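Local coordinates for sensory box/GGDEF family protein (Vibrio cholerae serotype O1, PDB 6EIB), which makes the second messenger c-di-GMP from two molecules of GTP with the help of magnesium and takes part in biofilm formation, at residues W14-K25 with L126-Y137. Sequence-based numbering, arbitrary orientation.
Sequences WADFRAAFARAK and LHHGDHDIADIY. With EDO (1,2-ethanediol), chain O.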
ATOM      1  N   TRP A  14      -2.072   5.004  11.708  1.00 23.22           N
ATOM      2  CA  TRP A  14      -1.428   4.173  12.708  1.00 21.41           C
ATOM      3  C   TRP A  14      -2.395   3.841  13.838  1.00 21.82           C
ATOM      4  O   TRP A  14      -2.423   2.712  14.329  1.00 18.90           O
ATOM      5  CB  TRP A  14      -0.182   4.837  13.272  1.00 21.41           C
ATOM      6  CG  TRP A  14       0.963   5.024  12.296  1.00 20.10           C
ATOM      7  CD1 TRP A  14       1.597   6.210  12.013  1.00 20.60           C
ATOM      8  CD2 TRP A  14       1.623   4.016  11.504  1.00 20.47           C
ATOM      9  NE1 TRP A  14       2.609   6.001  11.100  1.00 21.07           N
ATOM     10  CE2 TRP A  14       2.662   4.667  10.784  1.00 19.72           C
ATOM     11  CE3 TRP A  14       1.458   2.633  11.345  1.00 20.92           C
ATOM     12  CZ2 TRP A  14       3.507   3.990   9.914  1.00 19.23           C
ATOM     13  CZ3 TRP A  14       2.320   1.954  10.459  1.00 20.87           C
ATOM     14  CH2 TRP A  14       3.332   2.635   9.773  1.00 20.19           C
ATOM     15  N   ALA A  15      -3.172   4.824  14.260  1.00 23.18           N
ATOM     16  CA  ALA A  15      -4.165   4.594  15.326  1.00 25.79           C
ATOM     17  C   ALA A  15      -5.247   3.618  14.873  1.00 26.06           C
ATOM     18  O   ALA A  15      -5.632   2.745  15.637  1.00 26.29           O
ATOM     19  CB  ALA A  15      -4.801   5.912  15.785  1.00 26.96           C
ATOM     20  N   ASP A  16      -5.763   3.767  13.650  1.00 27.47           N
ATOM     21  CA  ASP A  16      -6.763   2.819  13.159  1.00 27.69           C
ATOM     22  C   ASP A  16      -6.152   1.416  13.055  1.00 24.70           C
ATOM     23  O   ASP A  16      -6.785   0.410  13.401  1.00 24.34           O
ATOM     24  CB  ASP A  16      -7.328   3.268  11.798  1.00 30.41           C
ATOM     25  CG  ASP A  16      -8.307   4.436  11.923  1.00 34.29           C
ATOM     26  OD1 ASP A  16      -8.871   4.609  13.019  1.00 37.06           O
ATOM     27  OD2 ASP A  16      -8.508   5.175  10.938  1.00 34.73           O
ATOM     28  N   PHE A  17      -4.911   1.353  12.602  1.00 20.54           N
ATOM     29  CA  PHE A  17      -4.211   0.080  12.461  1.00 20.97           C
ATOM     30  C   PHE A  17      -4.051  -0.604  13.837  1.00 21.78           C
ATOM     31  O   PHE A  17      -4.284  -1.811  13.973  1.00 23.13           O
ATOM     32  CB  PHE A  17      -2.838   0.330  11.812  1.00 21.70           C
ATOM     33  CG  PHE A  17      -2.163  -0.902  11.297  1.00 20.77           C
ATOM     34  CD1 PHE A  17      -2.777  -2.139  11.367  1.00 20.31           C
ATOM     35  CD2 PHE A  17      -0.889  -0.806  10.725  1.00 20.40           C
ATOM     36  CE1 PHE A  17      -2.132  -3.282  10.890  1.00 20.43           C
ATOM     37  CE2 PHE A  17      -0.228  -1.926  10.233  1.00 18.93           C
ATOM     38  CZ  PHE A  17      -0.827  -3.162  10.321  1.00 20.32           C
ATOM     39  N   ARG A  18      -3.631   0.150  14.848  1.00 20.70           N
ATOM     40  CA  ARG A  18      -3.526  -0.410  16.207  1.00 20.20           C
ATOM     41  C   ARG A  18      -4.884  -0.887  16.764  1.00 21.49           C
ATOM     42  O   ARG A  18      -4.947  -1.890  17.474  1.00 22.22           O
ATOM     43  CB  ARG A  18      -2.914   0.595  17.185  1.00 20.79           C
ATOM     44  CG  ARG A  18      -1.401   0.788  16.960  1.00 19.71           C
ATOM     45  CD  ARG A  18      -0.667   1.556  18.087  1.00 21.20           C
ATOM     46  NE  ARG A  18       0.763   1.528  17.747  1.00 20.66           N
ATOM     47  CZ  ARG A  18       1.562   0.495  17.987  1.00 20.59           C
ATOM     48  NH1 ARG A  18       1.087  -0.579  18.616  1.00 18.80           N
ATOM     49  NH2 ARG A  18       2.841   0.535  17.594  1.00 21.63           N
ATOM     50  N   ALA A  19      -5.949  -0.148  16.501  1.00 21.26           N
ATOM     51  CA  ALA A  19      -7.257  -0.587  17.023  1.00 23.99           C
ATOM     52  C   ALA A  19      -7.693  -1.851  16.275  1.00 25.63           C
ATOM     53  O   ALA A  19      -8.270  -2.777  16.864  1.00 28.47           O
ATOM     54  CB  ALA A  19      -8.268   0.512  16.899  1.00 24.33           C
ATOM     55  N   ALA A  20      -7.413  -1.878  14.975  1.00 24.59           N
ATOM     56  CA  ALA A  20      -7.710  -3.042  14.124  1.00 24.04           C
ATOM     57  C   ALA A  20      -6.960  -4.301  14.544  1.00 24.03           C
ATOM     58  O   ALA A  20      -7.519  -5.395  14.530  1.00 25.83           O
ATOM     59  CB  ALA A  20      -7.380  -2.719  12.649  1.00 23.78           C
ATOM     60  N   PHE A  21      -5.700  -4.143  14.947  1.00 21.39           N
ATOM     61  CA  PHE A  21      -4.894  -5.252  15.433  1.00 21.47           C
ATOM     62  C   PHE A  21      -5.557  -5.902  16.648  1.00 22.29           C
ATOM     63  O   PHE A  21      -5.712  -7.142  16.719  1.00 22.97           O
ATOM     64  CB  PHE A  21      -3.492  -4.703  15.780  1.00 22.75           C
ATOM     65  CG  PHE A  21      -2.487  -5.737  16.231  1.00 24.74           C
ATOM     66  CD1 PHE A  21      -2.488  -6.199  17.545  1.00 25.80           C
ATOM     67  CD2 PHE A  21      -1.493  -6.182  15.366  1.00 25.52           C
ATOM     68  CE1 PHE A  21      -1.572  -7.130  17.982  1.00 25.55           C
ATOM     69  CE2 PHE A  21      -0.556  -7.098  15.798  1.00 25.85           C
ATOM     70  CZ  PHE A  21      -0.596  -7.577  17.120  1.00 25.24           C
ATOM     71  N   ALA A  22      -5.941  -5.078  17.614  1.00 23.00           N
ATOM     72  CA  ALA A  22      -6.545  -5.594  18.849  1.00 25.07           C
ATOM     73  C   ALA A  22      -7.905  -6.223  18.593  1.00 27.79           C
ATOM     74  O   ALA A  22      -8.281  -7.232  19.198  1.00 29.13           O
ATOM     75  CB  ALA A  22      -6.661  -4.481  19.866  1.00 26.98           C
ATOM     76  N   ARG A  23      -8.679  -5.555  17.749  1.00 29.63           N
ATOM     77  CA  ARG A  23     -10.006  -6.040  17.333  1.00 33.14           C
ATOM     78  C   ARG A  23      -9.823  -7.415  16.618  1.00 27.50           C
ATOM     79  O   ARG A  23     -10.520  -8.395  16.901  1.00 29.42           O
ATOM     80  CB  ARG A  23     -10.659  -4.957  16.449  1.00 35.23           C
ATOM     81  CG  ARG A  23     -12.145  -4.995  16.233  1.00 38.99           C
ATOM     82  CD  ARG A  23     -12.670  -3.574  15.949  1.00 41.30           C
ATOM     83  NE  ARG A  23     -12.000  -2.963  14.797  1.00 43.01           N
ATOM     84  CZ  ARG A  23     -11.487  -1.733  14.775  1.00 43.41           C
ATOM     85  NH1 ARG A  23     -11.574  -0.948  15.843  1.00 44.37           N
ATOM     86  NH2 ARG A  23     -10.894  -1.283  13.673  1.00 42.43           N
ATOM     87  N   ALA A  24      -8.829  -7.496  15.735  1.00 25.73           N
ATOM     88  CA  ALA A  24      -8.546  -8.717  14.985  1.00 24.72           C
ATOM     89  C   ALA A  24      -8.211  -9.915  15.856  1.00 25.00           C
ATOM     90  O   ALA A  24      -8.692 -11.024  15.597  1.00 26.63           O
ATOM     91  CB  ALA A  24      -7.368  -8.460  14.009  1.00 21.48           C
ATOM     92  N   LYS A  25      -7.379  -9.704  16.870  1.00 25.55           N
ATOM     93  CA  LYS A  25      -7.060 -10.766  17.830  1.00 27.85           C
ATOM     94  C   LYS A  25      -8.286 -11.120  18.688  1.00 28.88           C
ATOM     95  O   LYS A  25      -8.571 -12.301  18.917  1.00 29.28           O
ATOM     96  CB  LYS A  25      -5.903 -10.345  18.743  1.00 31.02           C
ATOM     97  CG  LYS A  25      -4.498 -10.518  18.132  1.00 32.90           C
ATOM     98  CD  LYS A  25      -3.433  -9.937  19.067  1.00 35.75           C
ATOM     99  CE  LYS A  25      -2.306 -10.934  19.413  1.00 37.60           C
ATOM    100  NZ  LYS A  25      -1.639 -11.426  18.196  1.00 39.62           N
ATOM    101  N   LEU A 126      -1.720 -10.351   9.907  1.00 23.24           N
ATOM    102  CA  LEU A 126      -1.531 -10.694  11.320  1.00 23.44           C
ATOM    103  C   LEU A 126      -1.171 -12.175  11.463  1.00 23.95           C
ATOM    104  O   LEU A 126      -1.814 -13.027  10.841  1.00 24.07           O
ATOM    105  CB  LEU A 126      -2.816 -10.398  12.109  1.00 25.14           C
ATOM    106  CG  LEU A 126      -2.930 -10.805  13.585  1.00 27.17           C
ATOM    107  CD1 LEU A 126      -2.055  -9.957  14.430  1.00 26.18           C
ATOM    108  CD2 LEU A 126      -4.393 -10.760  14.054  1.00 30.09           C
ATOM    109  N   HIS A 127      -0.114 -12.472  12.231  1.00 22.87           N
ATOM    110  CA  HIS A 127       0.256 -13.853  12.582  1.00 24.29           C
ATOM    111  C   HIS A 127       0.017 -14.064  14.101  1.00 30.02           C
ATOM    112  O   HIS A 127      -0.011 -13.101  14.873  1.00 28.88           O
ATOM    113  CB  HIS A 127       1.726 -14.173  12.241  1.00 25.40           C
ATOM    114  CG  HIS A 127       2.031 -14.199  10.772  1.00 26.71           C
ATOM    115  ND1 HIS A 127       3.270 -14.565  10.284  1.00 25.98           N
ATOM    116  CD2 HIS A 127       1.277 -13.889   9.688  1.00 26.98           C
ATOM    117  CE1 HIS A 127       3.253 -14.512   8.963  1.00 26.74           C
ATOM    118  NE2 HIS A 127       2.062 -14.094   8.575  1.00 26.56           N
ATOM    119  N   HIS A 128      -0.112 -15.305  14.545  1.00 33.07           N
ATOM    120  CA  HIS A 128      -0.376 -15.546  15.974  1.00 38.44           C
ATOM    121  C   HIS A 128       0.651 -14.985  16.983  1.00 39.37           C
ATOM    122  O   HIS A 128       0.270 -14.454  18.026  1.00 42.19           O
ATOM    123  CB  HIS A 128      -0.581 -17.044  16.175  1.00 41.70           C
ATOM    124  CG  HIS A 128      -1.861 -17.529  15.574  1.00 43.59           C
ATOM    125  ND1 HIS A 128      -3.094 -17.056  15.982  1.00 43.89           N
ATOM    126  CD2 HIS A 128      -2.108 -18.364  14.533  1.00 44.95           C
ATOM    127  CE1 HIS A 128      -4.041 -17.612  15.249  1.00 45.25           C
ATOM    128  NE2 HIS A 128      -3.470 -18.417  14.364  1.00 45.58           N
ATOM    129  N   GLY A 129       1.928 -15.047  16.680  1.00 37.53           N
ATOM    130  CA  GLY A 129       2.909 -14.540  17.636  1.00 36.28           C
ATOM    131  C   GLY A 129       3.029 -13.026  17.695  1.00 32.55           C
ATOM    132  O   GLY A 129       3.834 -12.511  18.473  1.00 32.23           O
ATOM    133  N   ASP A 130       2.274 -12.306  16.857  1.00 29.22           N
ATOM    134  CA  ASP A 130       2.353 -10.844  16.806  1.00 27.39           C
ATOM    135  C   ASP A 130       1.891 -10.136  18.081  1.00 28.53           C
ATOM    136  O   ASP A 130       0.866 -10.500  18.657  1.00 27.23           O
ATOM    137  CB  ASP A 130       1.502 -10.298  15.650  1.00 26.07           C
ATOM    138  CG  ASP A 130       2.038 -10.660  14.283  1.00 25.71           C
ATOM    139  OD1 ASP A 130       3.200 -11.135  14.190  1.00 24.50           O
ATOM    140  OD2 ASP A 130       1.302 -10.453  13.271  1.00 26.50           O
ATOM    141  N   HIS A 131       2.599  -9.071  18.472  1.00 27.49           N
ATOM    142  CA  HIS A 131       2.151  -8.295  19.629  1.00 27.22           C
ATOM    143  C   HIS A 131       2.044  -6.823  19.314  1.00 25.59           C
ATOM    144  O   HIS A 131       1.605  -6.047  20.150  1.00 27.21           O
ATOM    145  CB  HIS A 131       3.062  -8.528  20.838  1.00 28.81           C
ATOM    146  CG  HIS A 131       3.194  -9.977  21.177  1.00 31.05           C
ATOM    147  ND1 HIS A 131       4.387 -10.662  21.086  1.00 32.44           N
ATOM    148  CD2 HIS A 131       2.261 -10.881  21.545  1.00 31.40           C
ATOM    149  CE1 HIS A 131       4.181 -11.927  21.413  1.00 33.19           C
ATOM    150  NE2 HIS A 131       2.899 -12.087  21.688  1.00 32.81           N
ATOM    151  N   ASP A 132       2.446  -6.430  18.113  1.00 21.98           N
ATOM    152  CA  ASP A 132       2.357  -5.021  17.776  1.00 20.72           C
ATOM    153  C   ASP A 132       2.086  -4.880  16.301  1.00 19.11           C
ATOM    154  O   ASP A 132       2.367  -5.825  15.563  1.00 19.78           O
ATOM    155  CB  ASP A 132       3.647  -4.296  18.178  1.00 20.49           C
ATOM    156  CG  ASP A 132       3.475  -2.793  18.180  1.00 22.99           C
ATOM    157  OD1 ASP A 132       3.656  -2.164  17.110  1.00 22.28           O
ATOM    158  OD2 ASP A 132       3.116  -2.233  19.240  1.00 25.32           O
ATOM    159  N   ILE A 133       1.524  -3.750  15.862  1.00 17.19           N
ATOM    160  CA  ILE A 133       1.357  -3.573  14.410  1.00 18.33           C
ATOM    161  C   ILE A 133       2.740  -3.592  13.764  1.00 19.43           C
ATOM    162  O   ILE A 133       2.871  -3.942  12.598  1.00 20.22           O
ATOM    163  CB  ILE A 133       0.614  -2.267  14.057  1.00 17.68           C
ATOM    164  CG1 ILE A 133       1.313  -1.071  14.713  1.00 19.32           C
ATOM    165  CG2 ILE A 133      -0.907  -2.355  14.502  1.00 18.62           C
ATOM    166  CD1 ILE A 133       0.867   0.251  14.150  1.00 18.86           C
ATOM    167  N   ALA A 134       3.791  -3.253  14.519  1.00 19.43           N
ATOM    168  CA  ALA A 134       5.143  -3.242  13.931  1.00 17.72           C
ATOM    169  C   ALA A 134       5.558  -4.649  13.480  1.00 19.11           C
ATOM    170  O   ALA A 134       6.351  -4.799  12.545  1.00 21.42           O
ATOM    171  CB  ALA A 134       6.189  -2.653  14.945  1.00 16.30           C
ATOM    172  N   ASP A 135       5.038  -5.694  14.116  1.00 19.09           N
ATOM    173  CA  ASP A 135       5.353  -7.064  13.655  1.00 18.03           C
ATOM    174  C   ASP A 135       4.810  -7.312  12.246  1.00 20.05           C
ATOM    175  O   ASP A 135       5.387  -8.099  11.478  1.00 22.74           O
ATOM    176  CB  ASP A 135       4.771  -8.133  14.575  1.00 18.14           C
ATOM    177  CG  ASP A 135       5.500  -8.218  15.928  1.00 19.70           C
ATOM    178  OD1 ASP A 135       6.753  -8.183  15.912  1.00 18.43           O
ATOM    179  OD2 ASP A 135       4.797  -8.309  16.968  1.00 19.36           O
ATOM    180  N   ILE A 136       3.648  -6.734  11.953  1.00 17.82           N
ATOM    181  CA  ILE A 136       3.022  -6.904  10.625  1.00 18.21           C
ATOM    182  C   ILE A 136       3.733  -6.023   9.588  1.00 18.65           C
ATOM    183  O   ILE A 136       4.109  -6.502   8.517  1.00 18.91           O
ATOM    184  CB  ILE A 136       1.521  -6.558  10.654  1.00 17.07           C
ATOM    185  CG1 ILE A 136       0.797  -7.445  11.671  1.00 16.02           C
ATOM    186  CG2 ILE A 136       0.860  -6.782   9.260  1.00 17.42           C
ATOM    187  CD1 ILE A 136      -0.765  -7.190  11.766  1.00 19.17           C
ATOM    188  N   TYR A 137       3.906  -4.746   9.922  1.00 18.80           N
ATOM    189  CA  TYR A 137       4.574  -3.800   9.031  1.00 20.09           C
ATOM    190  C   TYR A 137       5.969  -4.284   8.635  1.00 19.72           C
ATOM    191  O   TYR A 137       6.383  -4.139   7.471  1.00 20.73           O
ATOM    192  CB  TYR A 137       4.709  -2.408   9.701  1.00 27.03           C
ATOM    193  CG  TYR A 137       5.486  -1.463   8.788  1.00 27.73           C
ATOM    194  CD1 TYR A 137       4.877  -0.914   7.663  1.00 27.74           C
ATOM    195  CD2 TYR A 137       6.847  -1.223   8.973  1.00 26.54           C
ATOM    196  CE1 TYR A 137       5.581  -0.087   6.771  1.00 27.76           C
ATOM    197  CE2 TYR A 137       7.569  -0.405   8.068  1.00 25.84           C
ATOM    198  CZ  TYR A 137       6.916   0.166   6.977  1.00 26.83           C
ATOM    199  OH  TYR A 137       7.581   0.990   6.053  1.00 28.07           O
TER
HETATM  200  C1  EDO O 211      -2.753 -17.175  19.153  1.00 61.74           C
HETATM  201  O1  EDO O 211      -2.094 -18.397  18.794  1.00 62.62           O
HETATM  202  C2  EDO O 211      -1.694 -16.123  19.439  1.00 60.46           C
HETATM  203  O2  EDO O 211      -2.233 -14.811  19.278  1.00 59.58           O
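In this GGDEF domain, helix 10-27 packs across the N-terminal turn of helix 133-148, and the capping box of that second helix, Asp-132 with Asp-135, takes part in the contact through Arg-18. Ile-133 is the knob, seated among Trp-14, Phe-17, Arg-18 and Phe-21. Its CG2 lies over the face of the Phe-17 ring, 3.8 Å from the centroid, as a CH-pi contact, while CD1 reaches Trp-14 CE3 at 3.7 Å. CG1 stands between the backbone N and the carbonyl carbon (chi1 54°), which sets it over the centre of the Arg-18 guanidinium. That group grips Asp-132 end-on: NH1 to OD2 at 2.7 Å, from above the carboxylate plane, and NH2 to the syn lone pair of OD1 at 2.9 Å. The anti lone pair of OD1 caps the helix at Ala-134 N, so two donors hold this oxygen. Phe-17 also rests on Leu-31, Ile-83 and Val-85 of the central sheet. Further along, the Phe-21 ring enters the 126-132 loop, with CE2 3.5 Å from Leu-126 CD1 and CZ 3.7 Å from Asp-130 CB. Beyond it Lys-25, its chain bent near the end, gives a hydrogen bond from NZ to Asp-130 O at 2.7 Å.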